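Local coordinates for protein PpBBE-like 1 D396N (Physcomitrella patens subsp. patens, PDB 6EO5) that oxidises cellobiose as a flavin-dependent berberine bridge enzyme homologue of the VAO family, carrying FAD in a bi-covalent linkage, at residues 156-162 and 250-256; 372-376 and 386-390; 363-369 and 389-395. All coordinates share one frame; numbering follows the deposited sequence.

Contact 1 (156-162 and 250-256); sequences WGFSSRK and PAEISAA. With FAD (flavin-adenine dinucleotide), chain C.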
loop_
_atom_site.group_PDB
_atom_site.type_symbol
_atom_site.label_atom_id
_atom_site.label_comp_id
_atom_site.label_asym_id
_atom_site.label_seq_id
_atom_site.Cartn_x
_atom_site.Cartn_y
_atom_site.Cartn_z
ATOM N N TRP A 156 1.125 2.953 -4.664
ATOM C CA TRP A 156 0.928 3.072 -6.100
ATOM C C TRP A 156 -0.560 3.219 -6.356
ATOM O O TRP A 156 -1.360 2.436 -5.832
ATOM C CB TRP A 156 1.478 1.840 -6.820
ATOM C CG TRP A 156 1.489 1.907 -8.328
ATOM C CD1 TRP A 156 2.583 2.105 -9.137
ATOM C CD2 TRP A 156 0.372 1.730 -9.210
ATOM N NE1 TRP A 156 2.208 2.085 -10.460
ATOM C CE2 TRP A 156 0.857 1.856 -10.531
ATOM C CE3 TRP A 156 -0.989 1.482 -9.015
ATOM C CZ2 TRP A 156 0.023 1.744 -11.645
ATOM C CZ3 TRP A 156 -1.817 1.378 -10.129
ATOM C CH2 TRP A 156 -1.307 1.502 -11.421
ATOM N N GLY A 157 -0.934 4.222 -7.151
ATOM C CA GLY A 157 -2.319 4.418 -7.534
ATOM C C GLY A 157 -2.430 4.789 -9.001
ATOM O O GLY A 157 -1.426 4.892 -9.708
ATOM N N PHE A 158 -3.667 5.017 -9.442
ATOM C CA PHE A 158 -3.911 5.275 -10.859
ATOM C C PHE A 158 -3.583 6.693 -11.316
ATOM O O PHE A 158 -3.903 7.025 -12.461
ATOM C CB PHE A 158 -5.351 4.942 -11.212
ATOM C CG PHE A 158 -5.583 3.494 -11.329
ATOM C CD1 PHE A 158 -4.986 2.778 -12.348
ATOM C CD2 PHE A 158 -6.351 2.831 -10.400
ATOM C CE1 PHE A 158 -5.176 1.427 -12.458
ATOM C CE2 PHE A 158 -6.546 1.470 -10.505
ATOM C CZ PHE A 158 -5.959 0.770 -11.536
ATOM N N SER A 159 -2.940 7.529 -10.500
ATOM C CA SER A 159 -2.269 8.706 -11.046
ATOM C C SER A 159 -0.779 8.723 -10.721
ATOM O O SER A 159 -0.124 9.756 -10.922
ATOM C CB SER A 159 -2.940 10.003 -10.573
ATOM O OG SER A 159 -2.912 10.152 -9.169
ATOM N N SER A 160 -0.218 7.587 -10.278
ATOM C CA SER A 160 1.159 7.563 -9.782
ATOM C C SER A 160 2.190 7.735 -10.891
ATOM O O SER A 160 3.295 8.206 -10.617
ATOM C CB SER A 160 1.440 6.261 -9.024
ATOM O OG SER A 160 0.887 6.280 -7.715
ATOM N N ARG A 161 1.872 7.355 -12.137
ATOM C CA ARG A 161 2.860 7.508 -13.201
ATOM C C ARG A 161 3.026 8.968 -13.607
ATOM O O ARG A 161 4.036 9.327 -14.218
ATOM C CB ARG A 161 2.500 6.613 -14.396
ATOM C CG ARG A 161 2.572 5.104 -14.030
ATOM C CD ARG A 161 2.390 4.152 -15.213
ATOM N NE ARG A 161 3.573 4.034 -16.073
ATOM C CZ ARG A 161 3.718 4.676 -17.231
ATOM N NH1 ARG A 161 2.754 5.481 -17.658
ATOM N NH2 ARG A 161 4.818 4.517 -17.964
ATOM N N LYS A 162 2.083 9.825 -13.236
ATOM C CA LYS A 162 2.245 11.251 -13.441
ATOM C C LYS A 162 2.810 11.916 -12.195
ATOM O O LYS A 162 3.803 12.645 -12.280
ATOM C CB LYS A 162 0.898 11.874 -13.821
ATOM C CG LYS A 162 0.964 13.306 -14.289
ATOM C CD LYS A 162 1.722 13.407 -15.599
ATOM C CE LYS A 162 1.679 14.826 -16.153
ATOM N NZ LYS A 162 2.816 15.050 -17.084
ATOM N N PRO A 250 2.912 6.800 -21.964
ATOM C CA PRO A 250 3.297 8.107 -21.421
ATOM C C PRO A 250 2.733 8.297 -20.026
ATOM O O PRO A 250 1.764 7.648 -19.626
ATOM C CB PRO A 250 2.686 9.111 -22.408
ATOM C CG PRO A 250 1.560 8.337 -23.081
ATOM C CD PRO A 250 1.989 6.906 -23.112
ATOM N N ALA A 251 3.347 9.235 -19.300
ATOM C CA ALA A 251 3.090 9.406 -17.875
ATOM C C ALA A 251 1.650 9.778 -17.561
ATOM O O ALA A 251 1.208 9.544 -16.428
ATOM C CB ALA A 251 4.021 10.468 -17.289
ATOM N N GLU A 252 0.907 10.354 -18.516
ATOM C CA GLU A 252 -0.483 10.722 -18.244
ATOM C C GLU A 252 -1.393 9.511 -18.053
ATOM O O GLU A 252 -2.558 9.696 -17.691
ATOM C CB GLU A 252 -1.046 11.609 -19.363
ATOM C CG GLU A 252 -0.458 13.010 -19.447
ATOM C CD GLU A 252 0.989 13.017 -19.895
ATOM O OE1 GLU A 252 1.376 12.142 -20.700
ATOM O OE2 GLU A 252 1.744 13.894 -19.427
ATOM N N ILE A 253 -0.889 8.289 -18.251
ATOM C CA ILE A 253 -1.659 7.061 -18.078
ATOM C C ILE A 253 -1.019 6.216 -16.979
ATOM O O ILE A 253 0.202 6.021 -16.960
ATOM C CB ILE A 253 -1.748 6.263 -19.394
ATOM C CG1 ILE A 253 -2.720 6.940 -20.363
ATOM C CG2 ILE A 253 -2.142 4.820 -19.129
ATOM C CD1 ILE A 253 -3.038 6.119 -21.578
ATOM N N SER A 254 -1.844 5.716 -16.070
ATOM C CA SER A 254 -1.454 4.694 -15.108
ATOM C C SER A 254 -2.395 3.515 -15.302
ATOM O O SER A 254 -3.615 3.689 -15.290
ATOM C CB SER A 254 -1.539 5.198 -13.665
ATOM O OG SER A 254 -0.533 6.150 -13.374
ATOM N N ALA A 255 -1.840 2.323 -15.493
ATOM C CA ALA A 255 -2.661 1.169 -15.810
ATOM C C ALA A 255 -2.189 -0.023 -15.004
ATOM O O ALA A 255 -1.057 -0.067 -14.518
ATOM C CB ALA A 255 -2.628 0.821 -17.307
ATOM N N ALA A 256 -3.081 -0.995 -14.874
ATOM C CA ALA A 256 -2.802 -2.250 -14.202
ATOM C C ALA A 256 -3.456 -3.360 -15.000
ATOM O O ALA A 256 -4.550 -3.179 -15.540
ATOM C CB ALA A 256 -3.323 -2.261 -12.760
HETATM P PA FAD C . -1.931 -1.076 8.727
HETATM O O1A FAD C . -2.115 -2.578 8.882
HETATM O O2A FAD C . -2.688 -0.305 9.777
HETATM O O5B FAD C . -0.386 -0.613 8.682
HETATM C C5B FAD C . 0.592 -1.361 7.992
HETATM C C4B FAD C . 1.959 -1.201 8.647
HETATM O O4B FAD C . 2.253 0.170 8.838
HETATM C C3B FAD C . 2.015 -1.850 10.019
HETATM O O3B FAD C . 3.332 -2.303 10.245
HETATM C C2B FAD C . 1.730 -0.697 10.944
HETATM O O2B FAD C . 2.251 -0.915 12.232
HETATM C C1B FAD C . 2.398 0.464 10.218
HETATM N N9A FAD C . 1.746 1.732 10.614
HETATM C C8A FAD C . 0.402 2.018 10.563
HETATM N N7A FAD C . 0.204 3.270 11.030
HETATM C C5A FAD C . 1.399 3.788 11.385
HETATM C C6A FAD C . 1.756 5.010 11.925
HETATM N N6A FAD C . 0.820 5.919 12.174
HETATM N N1A FAD C . 3.081 5.276 12.193
HETATM C C2A FAD C . 4.036 4.319 11.938
HETATM N N3A FAD C . 3.678 3.098 11.406
HETATM C C4A FAD C . 2.376 2.835 11.137
HETATM N N1 FAD C . -1.228 -0.889 -1.969
HETATM C C2 FAD C . -0.933 0.016 -2.995
HETATM O O2 FAD C . 0.194 0.537 -3.128
HETATM N N3 FAD C . -1.933 0.360 -3.889
HETATM C C4 FAD C . -3.195 -0.185 -3.778
HETATM O O4 FAD C . -4.065 0.147 -4.577
HETATM C C4X FAD C . -3.486 -1.085 -2.764
HETATM N N5 FAD C . -4.762 -1.589 -2.633
HETATM C C5X FAD C . -5.137 -2.218 -1.461
HETATM C C6 FAD C . -6.463 -2.597 -1.284
HETATM C C7 FAD C . -6.932 -3.127 -0.071
HETATM C C7M FAD C . -8.386 -3.511 0.087
HETATM C C8 FAD C . -5.991 -3.381 0.950
HETATM C C8M FAD C . -6.400 -4.060 2.243
HETATM C C9 FAD C . -4.637 -3.075 0.718
HETATM C C9A FAD C . -4.189 -2.474 -0.472
HETATM N N10 FAD C . -2.843 -2.197 -0.746
HETATM C C10 FAD C . -2.507 -1.407 -1.828
HETATM C "C1'" FAD C . -1.767 -2.481 0.248
HETATM C "C2'" FAD C . -1.618 -1.279 1.176
HETATM O "O2'" FAD C . -0.891 -0.222 0.593
HETATM C "C3'" FAD C . -0.906 -1.727 2.432
HETATM O "O3'" FAD C . -1.705 -2.741 2.992
HETATM C "C4'" FAD C . -0.726 -0.548 3.384
HETATM O "O4'" FAD C . 0.461 -0.746 4.127
HETATM C "C5'" FAD C . -1.944 -0.392 4.291
HETATM O "O5'" FAD C . -1.782 0.605 5.279
HETATM P P FAD C . -2.798 0.611 6.537
HETATM O O1P FAD C . -2.540 1.834 7.384
HETATM O O2P FAD C . -4.245 0.477 6.144
HETATM O O3P FAD C . -2.479 -0.800 7.241
#

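Contact 2 (372-376 and 386-390); sequences SAINK and HRNSL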
loop_
_atom_site.group_PDB
_atom_site.type_symbol
_atom_site.label_atom_id
_atom_site.label_comp_id
_atom_site.label_asym_id
_atom_site.label_seq_id
_atom_site.Cartn_x
_atom_site.Cartn_y
_atom_site.Cartn_z
ATOM N N SER A 372 7.516 6.828 -16.130
ATOM C CA SER A 372 6.792 7.142 -14.907
ATOM C C SER A 372 7.616 8.051 -14.013
ATOM O O SER A 372 8.849 7.988 -13.984
ATOM C CB SER A 372 6.436 5.869 -14.136
ATOM O OG SER A 372 7.594 5.301 -13.524
ATOM N N ALA A 373 6.910 8.902 -13.270
ATOM C CA ALA A 373 7.545 9.681 -12.217
ATOM C C ALA A 373 8.213 8.782 -11.177
ATOM O O ALA A 373 9.208 9.185 -10.563
ATOM C CB ALA A 373 6.506 10.591 -11.558
ATOM N N ILE A 374 7.682 7.572 -10.959
ATOM C CA ILE A 374 8.280 6.653 -9.992
ATOM C C ILE A 374 9.719 6.348 -10.383
ATOM O O ILE A 374 10.663 6.582 -9.614
ATOM C CB ILE A 374 7.454 5.362 -9.889
ATOM C CG1 ILE A 374 5.962 5.679 -9.775
ATOM C CG2 ILE A 374 7.944 4.513 -8.717
ATOM C CD1 ILE A 374 5.092 4.468 -10.087
ATOM N N ASN A 375 9.904 5.828 -11.598
ATOM C CA ASN A 375 11.229 5.484 -12.093
ATOM C C ASN A 375 12.096 6.704 -12.382
ATOM O O ASN A 375 13.257 6.522 -12.766
ATOM C CB ASN A 375 11.120 4.628 -13.366
ATOM C CG ASN A 375 10.658 3.195 -13.094
ATOM O OD1 ASN A 375 9.988 2.909 -12.104
ATOM N ND2 ASN A 375 11.012 2.291 -13.992
ATOM N N LYS A 376 11.586 7.925 -12.226
ATOM C CA LYS A 376 12.351 9.116 -12.579
ATOM C C LYS A 376 13.001 9.792 -11.379
ATOM O O LYS A 376 13.864 10.655 -11.570
ATOM C CB LYS A 376 11.459 10.122 -13.313
ATOM C CG LYS A 376 11.364 9.900 -14.817
ATOM C CD LYS A 376 10.394 10.891 -15.430
ATOM C CE LYS A 376 10.776 11.236 -16.845
ATOM N NZ LYS A 376 10.949 10.012 -17.657
ATOM N N HIS A 386 12.651 0.588 -5.546
ATOM C CA HIS A 386 12.171 -0.057 -6.767
ATOM C C HIS A 386 11.869 1.004 -7.817
ATOM O O HIS A 386 10.720 1.355 -8.097
ATOM C CB HIS A 386 10.963 -0.920 -6.442
ATOM C CG HIS A 386 11.114 -1.675 -5.162
ATOM N ND1 HIS A 386 12.022 -2.705 -5.007
ATOM C CD2 HIS A 386 10.510 -1.518 -3.960
ATOM C CE1 HIS A 386 11.959 -3.158 -3.766
ATOM N NE2 HIS A 386 11.045 -2.459 -3.112
ATOM N N ARG A 387 12.940 1.517 -8.419
ATOM C CA ARG A 387 12.856 2.654 -9.325
ATOM C C ARG A 387 13.230 2.287 -10.756
ATOM O O ARG A 387 13.473 3.189 -11.567
ATOM C CB ARG A 387 13.756 3.782 -8.825
ATOM C CG ARG A 387 13.520 4.159 -7.378
ATOM C CD ARG A 387 12.219 4.894 -7.239
ATOM N NE ARG A 387 12.078 5.496 -5.917
ATOM C CZ ARG A 387 11.042 6.250 -5.565
ATOM N NH1 ARG A 387 10.079 6.485 -6.452
ATOM N NH2 ARG A 387 10.970 6.766 -4.341
ATOM N N ASN A 388 13.297 0.984 -11.086
ATOM C CA ASN A 388 13.792 0.569 -12.395
ATOM C C ASN A 388 13.061 -0.652 -12.955
ATOM O O ASN A 388 13.617 -1.369 -13.802
ATOM C CB ASN A 388 15.293 0.282 -12.337
ATOM C CG ASN A 388 15.968 0.445 -13.684
ATOM O OD1 ASN A 388 15.717 1.416 -14.411
ATOM N ND2 ASN A 388 16.818 -0.505 -14.035
ATOM N N SER A 389 11.830 -0.896 -12.527
ATOM C CA SER A 389 11.046 -2.024 -12.999
ATOM C C SER A 389 10.061 -1.580 -14.069
ATOM O O SER A 389 9.719 -0.401 -14.186
ATOM C CB SER A 389 10.268 -2.654 -11.848
ATOM O OG SER A 389 9.232 -1.751 -11.476
ATOM N N LEU A 390 9.583 -2.556 -14.843
ATOM C CA LEU A 390 8.463 -2.284 -15.736
ATOM C C LEU A 390 7.140 -2.370 -14.978
ATOM O O LEU A 390 6.294 -1.474 -15.100
ATOM C CB LEU A 390 8.486 -3.252 -16.918
ATOM C CG LEU A 390 7.468 -3.043 -18.035
ATOM C CD1 LEU A 390 7.544 -1.619 -18.627
ATOM C CD2 LEU A 390 7.648 -4.113 -19.119
HETATM O O HOH W 1 10.284 0.664 -10.587
#

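Contact 3 (363-369 and 389-395); sequences FIYNLYG and SLYSIQM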
loop_
_atom_site.group_PDB
_atom_site.type_symbol
_atom_site.label_atom_id
_atom_site.label_comp_id
_atom_site.label_asym_id
_atom_site.label_seq_id
_atom_site.Cartn_x
_atom_site.Cartn_y
_atom_site.Cartn_z
ATOM N N PHE A 363 -4.235 -12.013 -9.632
ATOM C CA PHE A 363 -2.905 -11.516 -9.997
ATOM C C PHE A 363 -3.030 -10.167 -10.699
ATOM O O PHE A 363 -3.727 -10.058 -11.717
ATOM C CB PHE A 363 -2.190 -12.535 -10.888
ATOM C CG PHE A 363 -2.110 -13.902 -10.268
ATOM C CD1 PHE A 363 -3.168 -14.801 -10.393
ATOM C CD2 PHE A 363 -0.999 -14.280 -9.519
ATOM C CE1 PHE A 363 -3.116 -16.058 -9.786
ATOM C CE2 PHE A 363 -0.943 -15.541 -8.927
ATOM C CZ PHE A 363 -2.000 -16.425 -9.064
ATOM N N ILE A 364 -2.355 -9.144 -10.164
ATOM C CA ILE A 364 -2.506 -7.758 -10.602
ATOM C C ILE A 364 -1.120 -7.178 -10.866
ATOM O O ILE A 364 -0.213 -7.335 -10.043
ATOM C CB ILE A 364 -3.258 -6.918 -9.548
ATOM C CG1 ILE A 364 -4.635 -7.511 -9.268
ATOM C CG2 ILE A 364 -3.369 -5.431 -9.947
ATOM C CD1 ILE A 364 -5.382 -6.759 -8.203
ATOM N N TYR A 365 -0.966 -6.475 -11.994
ATOM C CA TYR A 365 0.333 -6.001 -12.475
ATOM C C TYR A 365 0.280 -4.484 -12.592
ATOM O O TYR A 365 -0.312 -3.959 -13.540
ATOM C CB TYR A 365 0.679 -6.634 -13.823
ATOM C CG TYR A 365 0.592 -8.151 -13.860
ATOM C CD1 TYR A 365 -0.639 -8.801 -13.870
ATOM C CD2 TYR A 365 1.739 -8.937 -13.913
ATOM C CE1 TYR A 365 -0.720 -10.191 -13.914
ATOM C CE2 TYR A 365 1.664 -10.328 -13.962
ATOM C CZ TYR A 365 0.431 -10.948 -13.961
ATOM O OH TYR A 365 0.340 -12.326 -14.016
ATOM N N ASN A 366 0.888 -3.774 -11.640
ATOM C CA ASN A 366 0.911 -2.311 -11.664
ATOM C C ASN A 366 2.047 -1.830 -12.551
ATOM O O ASN A 366 3.200 -2.209 -12.337
ATOM C CB ASN A 366 1.088 -1.742 -10.262
ATOM C CG ASN A 366 -0.095 -2.001 -9.383
ATOM O OD1 ASN A 366 -1.182 -2.299 -9.868
ATOM N ND2 ASN A 366 0.103 -1.880 -8.072
ATOM N N LEU A 367 1.739 -0.973 -13.520
ATOM C CA LEU A 367 2.750 -0.535 -14.471
ATOM C C LEU A 367 3.599 0.581 -13.868
ATOM O O LEU A 367 3.063 1.555 -13.330
ATOM C CB LEU A 367 2.084 -0.063 -15.762
ATOM C CG LEU A 367 3.045 0.454 -16.825
ATOM C CD1 LEU A 367 3.769 -0.723 -17.456
ATOM C CD2 LEU A 367 2.308 1.289 -17.869
ATOM N N TYR A 368 4.930 0.421 -13.940
ATOM C CA TYR A 368 5.867 1.462 -13.539
ATOM C C TYR A 368 6.442 2.052 -14.839
ATOM O O TYR A 368 5.770 2.850 -15.506
ATOM C CB TYR A 368 6.946 0.936 -12.596
ATOM C CG TYR A 368 6.497 0.645 -11.171
ATOM C CD1 TYR A 368 5.480 -0.273 -10.905
ATOM C CD2 TYR A 368 7.110 1.274 -10.092
ATOM C CE1 TYR A 368 5.073 -0.542 -9.604
ATOM C CE2 TYR A 368 6.709 1.012 -8.789
ATOM C CZ TYR A 368 5.694 0.101 -8.554
ATOM O OH TYR A 368 5.306 -0.176 -7.261
ATOM N N GLY A 369 7.675 1.699 -15.199
ATOM C CA GLY A 369 8.210 2.061 -16.498
ATOM C C GLY A 369 9.049 3.327 -16.482
ATOM O O GLY A 369 8.958 4.172 -15.590
ATOM N N SER A 389 11.830 -0.896 -12.527
ATOM C CA SER A 389 11.046 -2.024 -12.999
ATOM C C SER A 389 10.061 -1.580 -14.069
ATOM O O SER A 389 9.719 -0.401 -14.186
ATOM C CB SER A 389 10.268 -2.654 -11.848
ATOM O OG SER A 389 9.232 -1.751 -11.476
ATOM N N LEU A 390 9.583 -2.556 -14.843
ATOM C CA LEU A 390 8.463 -2.284 -15.736
ATOM C C LEU A 390 7.140 -2.370 -14.978
ATOM O O LEU A 390 6.294 -1.474 -15.100
ATOM C CB LEU A 390 8.486 -3.252 -16.918
ATOM C CG LEU A 390 7.468 -3.043 -18.035
ATOM C CD1 LEU A 390 7.544 -1.619 -18.627
ATOM C CD2 LEU A 390 7.648 -4.113 -19.119
ATOM N N TYR A 391 6.961 -3.418 -14.165
ATOM C CA TYR A 391 5.742 -3.573 -13.383
ATOM C C TYR A 391 6.012 -4.464 -12.173
ATOM O O TYR A 391 7.008 -5.192 -12.120
ATOM C CB TYR A 391 4.601 -4.136 -14.243
ATOM C CG TYR A 391 4.889 -5.477 -14.881
ATOM C CD1 TYR A 391 4.691 -6.665 -14.172
ATOM C CD2 TYR A 391 5.327 -5.562 -16.198
ATOM C CE1 TYR A 391 4.941 -7.884 -14.749
ATOM C CE2 TYR A 391 5.576 -6.785 -16.790
ATOM C CZ TYR A 391 5.386 -7.944 -16.060
ATOM O OH TYR A 391 5.637 -9.177 -16.632
ATOM N N SER A 392 5.108 -4.385 -11.195
ATOM C CA SER A 392 5.077 -5.277 -10.044
ATOM C C SER A 392 3.994 -6.327 -10.251
ATOM O O SER A 392 3.036 -6.102 -10.991
ATOM C CB SER A 392 4.780 -4.500 -8.766
ATOM O OG SER A 392 3.512 -3.847 -8.866
ATOM N N ILE A 393 4.135 -7.476 -9.591
ATOM C CA ILE A 393 3.097 -8.507 -9.610
ATOM C C ILE A 393 2.568 -8.685 -8.192
ATOM O O ILE A 393 3.330 -9.025 -7.277
ATOM C CB ILE A 393 3.603 -9.854 -10.159
ATOM C CG1 ILE A 393 4.275 -9.710 -11.523
ATOM C CG2 ILE A 393 2.440 -10.830 -10.273
ATOM C CD1 ILE A 393 4.726 -11.047 -12.097
ATOM N N GLN A 394 1.267 -8.492 -8.012
ATOM C CA GLN A 394 0.609 -8.835 -6.757
ATOM C C GLN A 394 -0.041 -10.210 -6.903
ATOM O O GLN A 394 -0.855 -10.421 -7.813
ATOM C CB GLN A 394 -0.421 -7.781 -6.358
ATOM C CG GLN A 394 -0.877 -7.933 -4.915
ATOM C CD GLN A 394 -2.141 -7.160 -4.596
ATOM O OE1 GLN A 394 -2.743 -7.342 -3.535
ATOM N NE2 GLN A 394 -2.555 -6.303 -5.515
ATOM N N MET A 395 0.318 -11.137 -6.012
ATOM C CA MET A 395 -0.123 -12.531 -6.066
ATOM C C MET A 395 -0.887 -12.867 -4.791
ATOM O O MET A 395 -0.287 -12.937 -3.714
ATOM C CB MET A 395 1.074 -13.466 -6.224
ATOM C CG MET A 395 2.142 -12.935 -7.138
ATOM S SD MET A 395 3.702 -13.779 -6.874
ATOM C CE MET A 395 4.768 -13.002 -8.069
HETATM O O HOH W 2 1.148 -4.986 -8.907
HETATM O O HOH W 3 3.405 -1.768 -6.968
#

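Contact 1 (156-162 and 250-256)
Arg161 and Ser254 lead the polar side of this contact. Ser254 OG accepts from the backbone N of Arg161 at 3.0 Å in a nearly straight bond (N-H...O 159°). The Arg161 chain bends at chi3 and lays its NH1 against the type I beta turn 250-253: NH1 meets Ile253 O at 2.7 Å, close to the line of that carbonyl, and Pro250 O at 3.1 Å from above the carbonyl plane. Ile253 N, closing the turn, reaches Pro250 O from the opposite face. Arg161 NE bonds to Tyr368 O and NH2 to Val249 O. Further out, an ion pair joins Lys162 NZ to Glu252 OE2 at 2.8 Å.

Aromatic packing belongs to the other end, where two rings lie against the strand backbone and Ala256 CB. Phe158 presents its edge to the backbone, with CE1 4.1 Å from Ala256 CB, while Trp156 brings CH2 obliquely up to Ala255 O and bonds through NE1 to Leu367 O.

Backbone bonds then take the arrangement to the cofactor: Trp156 N donates to FAD O2 (3.0 Å) and Trp156 O accepts from FAD N3 (2.9 Å). This ties the pyrimidine edge of the isoalloxazine to strand 253-259, a domain junction of the VAO-type flavin fold.

Contact 2 (372-376 and 386-390)
Asn375 and Arg387 join the two limbs of a long hairpin connection, the loop between the neighbouring antiparallel strands 361-367 and 391-398. The contact is a polar clasp between irregular segments, each side chain gripping the backbone of the opposite limb, and an ST motif shapes its first half: Ser372 OG accepts from the backbone N of Asn375 at 3.1 Å in a nearly straight bond. Ser372 OG is also bonded to Gly369 O, which ties this turn back to the residues just after strand 361-367.

From that turn the Asn375 amide reaches across, passing close to Arg387 O (3.2 Å from Asn375 CG) on its way to Ser389. ND2 donates to Ser389 O at 3.0 Å; the acceptor lies in the amide plane, while the donor is tilted 25° from the Ser389 carbonyl plane. The other end of the amide is served by a water, which donates to Asn375 OD1 (2.7 Å) and to His386 O and accepts from Ser389 N. Both ends of the amide are thus engaged, which should fix its rotation and tell its oxygen from its nitrogen.

Arg387 answers from the other limb. Bent at chi2, it brings NH1 to Ile374 O at 3.2 Å, the oxygen tilted from the guanidinium plane. This is only part of its grip, for NH2 forms a salt bridge with Asp168 and NE bonds to Phe384 O; Asp168 balances the charge of the guanidinium and helps fix its position. The side chains of Ile374 and Arg387 cross at about a right angle, with Ile374 CG2 3.7 Å from Arg387 NH1. Asn375 CA makes a C-H...O contact with Arg387 O at 3.3 Å.

Contact 3 (363-369 and 389-395)
Tyr365 packs against Tyr391 and Ile393 through its CD2-CE2 edge, on the closely filled face of this antiparallel strand pair. Its CD2 lies 3.5 Å from Tyr391 CE1 and 3.6 Å from Ile393 CG1, the three side chains running alongside one another. The two tyrosine rings meet obliquely, their planes at 71°. Phe363 and Met395 extend the same face, and helix 405-420 packs on Phe363, Tyr365 and Met395; Tyr391 OH finds Gln243 beyond.

The backbone ladder is uneven: Gln394 N gives Ile364 O a nearly linear bond of 2.8 Å, whereas Asn366 N reaches Ser392 O only weakly. Past the strand end, Tyr368 N bonds to Leu390 O and Gly369 N to Ser389 O.

The face of Asn366, Ser392 and Gln394 is looser and holds ordered water. One water donates to Ile364 O, accepts from Asn366 N and lies 2.6 Å from Ser392 OG; a second links Ser392 OG to Tyr368 OH. Tyr368 OH also bonds to Tyr337 OH, and Gln394 OE1 to Tyr83 OH.

The Asn366 side chain comes within about 5 Å of the FAD. Leu390 and Tyr391, both facing Val338, form a classic beta bulge in the seven-stranded antiparallel sheet, whose flavin-facing side probably borders the substrate site, as in related berberine bridge enzymes.

In the fold
All three contacts are mainly buried, but only contact 3 is a true strand pair, with apolar side chains under a helix on one face and ordered water on the other. Contact 1 brings the FAD-binding part of the chain to strand 253-259, which adjoins strand 361-367 of contact 3; its chemistry moves from flavin bonds to a salt bridge at the exposed rim. Contact 2, partly exposed at Asn375, closes the loop between the two strands of contact 3 and shares Ser389 and Leu390 with it. Contacts 1 and 2 are joined directly by a bond from Ala373 N to Arg161 O, and Ile374 packs on both Trp156 and Tyr368.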